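Local atomic coordinates of thioredoxin family protein (Streptococcus pneumoniae, PDB entry 2YP6), a protein that is a surface-exposed thioredoxin-fold lipoprotein that supports resistance to extracellular oxidative stress, probably by thiol-disulfide exchange. Residues I149-L157 with K166-N174. Sequence-based numbering, arbitrary orientation.
Sequences IRSIPTEYL and KIQFGAISN
Glu155 leans from its strand over the turn that follows the partner strand, where Gly170, Ala171 and Ile172 lie. Its CB starts on the same face as Gln168 and Leu157; CG, set beside the backbone N and anti to the carbonyl carbon (chi1 -62°), passes Ile172 CG2 at 4.1 Å. A bend at chi2 (78°) then swings CD to within 3.3 Å of Gly170 O. At the tip, OE1 makes a short oxygen-oxygen approach of 2.5 Å to Gly170 O, while OE2 forms a salt bridge with Lys75 of the adjoining strand 71-76. A glutamate suits this buried place because its length spans from that lysine to the turn.

The backbones of Glu155 and Gln168 form a hydrogen-bonded antiparallel pair, with Gln168 N to Glu155 O at 2.9 Å. The two strands make the C-terminal beta hairpin of the thioredoxin fold, with 164-169 at the sheet margin. Just before the hairpin stands the cis-proline of the fold, Pro153, packed against Pro83 and Cys84, in the helix 82-86 that follows Cys81, the disulfide partner of Cys84. Its carbonyl accepts Gly170 N at 2.8 Å, and glycine fits there because its positive phi would jam a CB against the preceding carbonyl oxygen.

On the other face, Tyr156 and Ile167 lie side by side: Ile167 CG2 sits over the tyrosine ring, 4.2 Å from its centroid, in a CH-pi contact, and CG1 touches CE2. The branched isoleucine can thus meet the ring with both arms. Farther along this face, the Arg150 guanidinium approaches one face of the Phe169 ring in an off-centre cation-pi contact, CZ 5.0 Å from the centroid. Back on the glutamate's face, Leu157 CD1 meets Ile172 CD1 tip to tip, and Leu157 also packs on Ala180 and Phe181 of the C-terminal helix.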
# COMPACT_ATOMS: atom_id res chain seq x y z
N ILE A 149 2.90 9.74 -7.19
CA ILE A 149 3.94 9.45 -6.22
C ILE A 149 5.18 10.28 -6.55
O ILE A 149 5.61 10.32 -7.70
CB ILE A 149 4.23 7.95 -6.20
CG1 ILE A 149 2.96 7.18 -5.81
CG2 ILE A 149 5.39 7.63 -5.23
CD1 ILE A 149 2.34 7.61 -4.48
N ARG A 150 5.72 10.98 -5.55
CA ARG A 150 6.94 11.78 -5.73
C ARG A 150 8.09 11.19 -4.91
O ARG A 150 9.26 11.31 -5.28
CB ARG A 150 6.69 13.24 -5.31
CG ARG A 150 6.25 13.37 -3.83
CD ARG A 150 6.40 14.79 -3.23
NE ARG A 150 5.36 15.71 -3.68
CZ ARG A 150 4.89 16.74 -2.98
NH1 ARG A 150 5.34 17.01 -1.76
NH2 ARG A 150 3.94 17.50 -3.51
N SER A 151 7.74 10.57 -3.78
CA SER A 151 8.73 9.97 -2.89
C SER A 151 8.15 8.73 -2.25
O SER A 151 6.92 8.54 -2.22
CB SER A 151 9.11 10.96 -1.80
OG SER A 151 7.92 11.50 -1.27
N ILE A 152 9.02 7.85 -1.76
CA ILE A 152 8.54 6.64 -1.10
C ILE A 152 9.24 6.45 0.23
O ILE A 152 10.36 6.93 0.42
CB ILE A 152 8.72 5.35 -1.99
CG1 ILE A 152 10.11 5.34 -2.61
CG2 ILE A 152 7.63 5.27 -3.07
CD1 ILE A 152 10.43 4.02 -3.22
N PRO A 153 8.57 5.79 1.18
CA PRO A 153 7.20 5.29 1.07
C PRO A 153 6.21 6.44 1.14
O PRO A 153 6.52 7.44 1.78
CB PRO A 153 7.04 4.40 2.30
CG PRO A 153 8.02 4.96 3.31
CD PRO A 153 9.15 5.58 2.52
N THR A 154 5.06 6.30 0.48
CA THR A 154 3.92 7.21 0.64
C THR A 154 2.70 6.34 0.96
O THR A 154 2.50 5.28 0.35
CB THR A 154 3.63 8.03 -0.62
OG1 THR A 154 4.71 8.92 -0.88
CG2 THR A 154 2.37 8.85 -0.45
N GLU A 155 1.91 6.77 1.96
CA GLU A 155 0.68 6.08 2.30
C GLU A 155 -0.51 7.00 2.03
O GLU A 155 -0.48 8.19 2.37
CB GLU A 155 0.66 5.70 3.77
CG GLU A 155 1.76 4.74 4.23
CD GLU A 155 3.08 5.43 4.41
OE1 GLU A 155 3.10 6.54 5.00
OE2 GLU A 155 4.10 4.87 3.94
N TYR A 156 -1.53 6.43 1.41
CA TYR A 156 -2.85 7.04 1.28
C TYR A 156 -3.78 6.27 2.18
O TYR A 156 -3.85 5.05 2.11
CB TYR A 156 -3.35 6.95 -0.17
CG TYR A 156 -2.61 7.88 -1.08
CD1 TYR A 156 -1.37 7.53 -1.60
CD2 TYR A 156 -3.14 9.12 -1.42
CE1 TYR A 156 -0.68 8.39 -2.42
CE2 TYR A 156 -2.45 9.98 -2.24
CZ TYR A 156 -1.21 9.61 -2.73
OH TYR A 156 -0.52 10.47 -3.56
N LEU A 157 -4.45 6.99 3.08
CA LEU A 157 -5.45 6.39 3.94
C LEU A 157 -6.81 6.79 3.38
O LEU A 157 -7.19 7.97 3.39
CB LEU A 157 -5.25 6.88 5.38
CG LEU A 157 -3.85 6.75 5.98
CD1 LEU A 157 -3.88 7.03 7.49
CD2 LEU A 157 -3.27 5.38 5.69
N LYS A 166 -6.40 10.76 4.31
CA LYS A 166 -5.10 11.31 4.68
C LYS A 166 -4.04 10.85 3.71
O LYS A 166 -4.20 9.82 3.08
CB LYS A 166 -4.67 10.88 6.08
CG LYS A 166 -5.58 11.35 7.19
CD LYS A 166 -4.79 11.91 8.37
CE LYS A 166 -5.70 12.29 9.53
NZ LYS A 166 -4.93 12.92 10.61
N ILE A 167 -2.97 11.63 3.62
CA ILE A 167 -1.78 11.26 2.88
C ILE A 167 -0.58 11.49 3.79
O ILE A 167 -0.48 12.53 4.46
CB ILE A 167 -1.59 12.14 1.62
CG1 ILE A 167 -2.86 12.16 0.76
CG2 ILE A 167 -0.38 11.63 0.80
CD1 ILE A 167 -2.83 13.18 -0.32
N GLN A 168 0.34 10.55 3.78
CA GLN A 168 1.56 10.67 4.56
C GLN A 168 2.77 10.41 3.67
O GLN A 168 2.82 9.41 2.96
CB GLN A 168 1.52 9.66 5.71
CG GLN A 168 2.73 9.82 6.66
CD GLN A 168 2.49 10.85 7.77
OE1 GLN A 168 1.37 11.37 7.96
NE2 GLN A 168 3.53 11.11 8.54
N PHE A 169 3.72 11.33 3.69
CA PHE A 169 4.99 11.21 2.97
C PHE A 169 5.97 10.63 3.98
O PHE A 169 6.18 11.17 5.06
CB PHE A 169 5.43 12.57 2.42
CG PHE A 169 4.38 13.21 1.55
CD1 PHE A 169 4.12 12.70 0.27
CD2 PHE A 169 3.62 14.28 2.00
CE1 PHE A 169 3.13 13.27 -0.54
CE2 PHE A 169 2.63 14.83 1.20
CZ PHE A 169 2.38 14.32 -0.06
N GLY A 170 6.55 9.49 3.64
CA GLY A 170 7.35 8.77 4.60
C GLY A 170 6.47 7.84 5.41
O GLY A 170 5.24 7.79 5.22
N ALA A 171 7.07 7.08 6.31
CA ALA A 171 6.33 6.09 7.09
C ALA A 171 5.37 6.78 8.05
O ALA A 171 5.60 7.91 8.48
CB ALA A 171 7.29 5.18 7.86
N ILE A 172 4.28 6.10 8.37
CA ILE A 172 3.34 6.57 9.39
C ILE A 172 3.32 5.52 10.51
O ILE A 172 3.33 4.33 10.22
CB ILE A 172 1.93 6.81 8.78
CG1 ILE A 172 0.99 7.44 9.81
CG2 ILE A 172 1.33 5.53 8.21
CD1 ILE A 172 -0.33 7.88 9.21
N SER A 173 3.33 5.95 11.76
CA SER A 173 3.30 4.99 12.86
C SER A 173 1.94 4.30 12.86
O SER A 173 0.94 4.87 12.39
CB SER A 173 3.50 5.70 14.19
OG SER A 173 2.38 6.50 14.48
N ASN A 174 1.89 3.11 13.43
CA ASN A 174 0.63 2.39 13.52
C ASN A 174 -0.35 3.20 14.37
O ASN A 174 -1.51 3.30 14.03
CB ASN A 174 0.83 1.00 14.13
CG ASN A 174 1.53 0.04 13.20
OD1 ASN A 174 1.66 0.29 11.99
ND2 ASN A 174 1.95 -1.10 13.74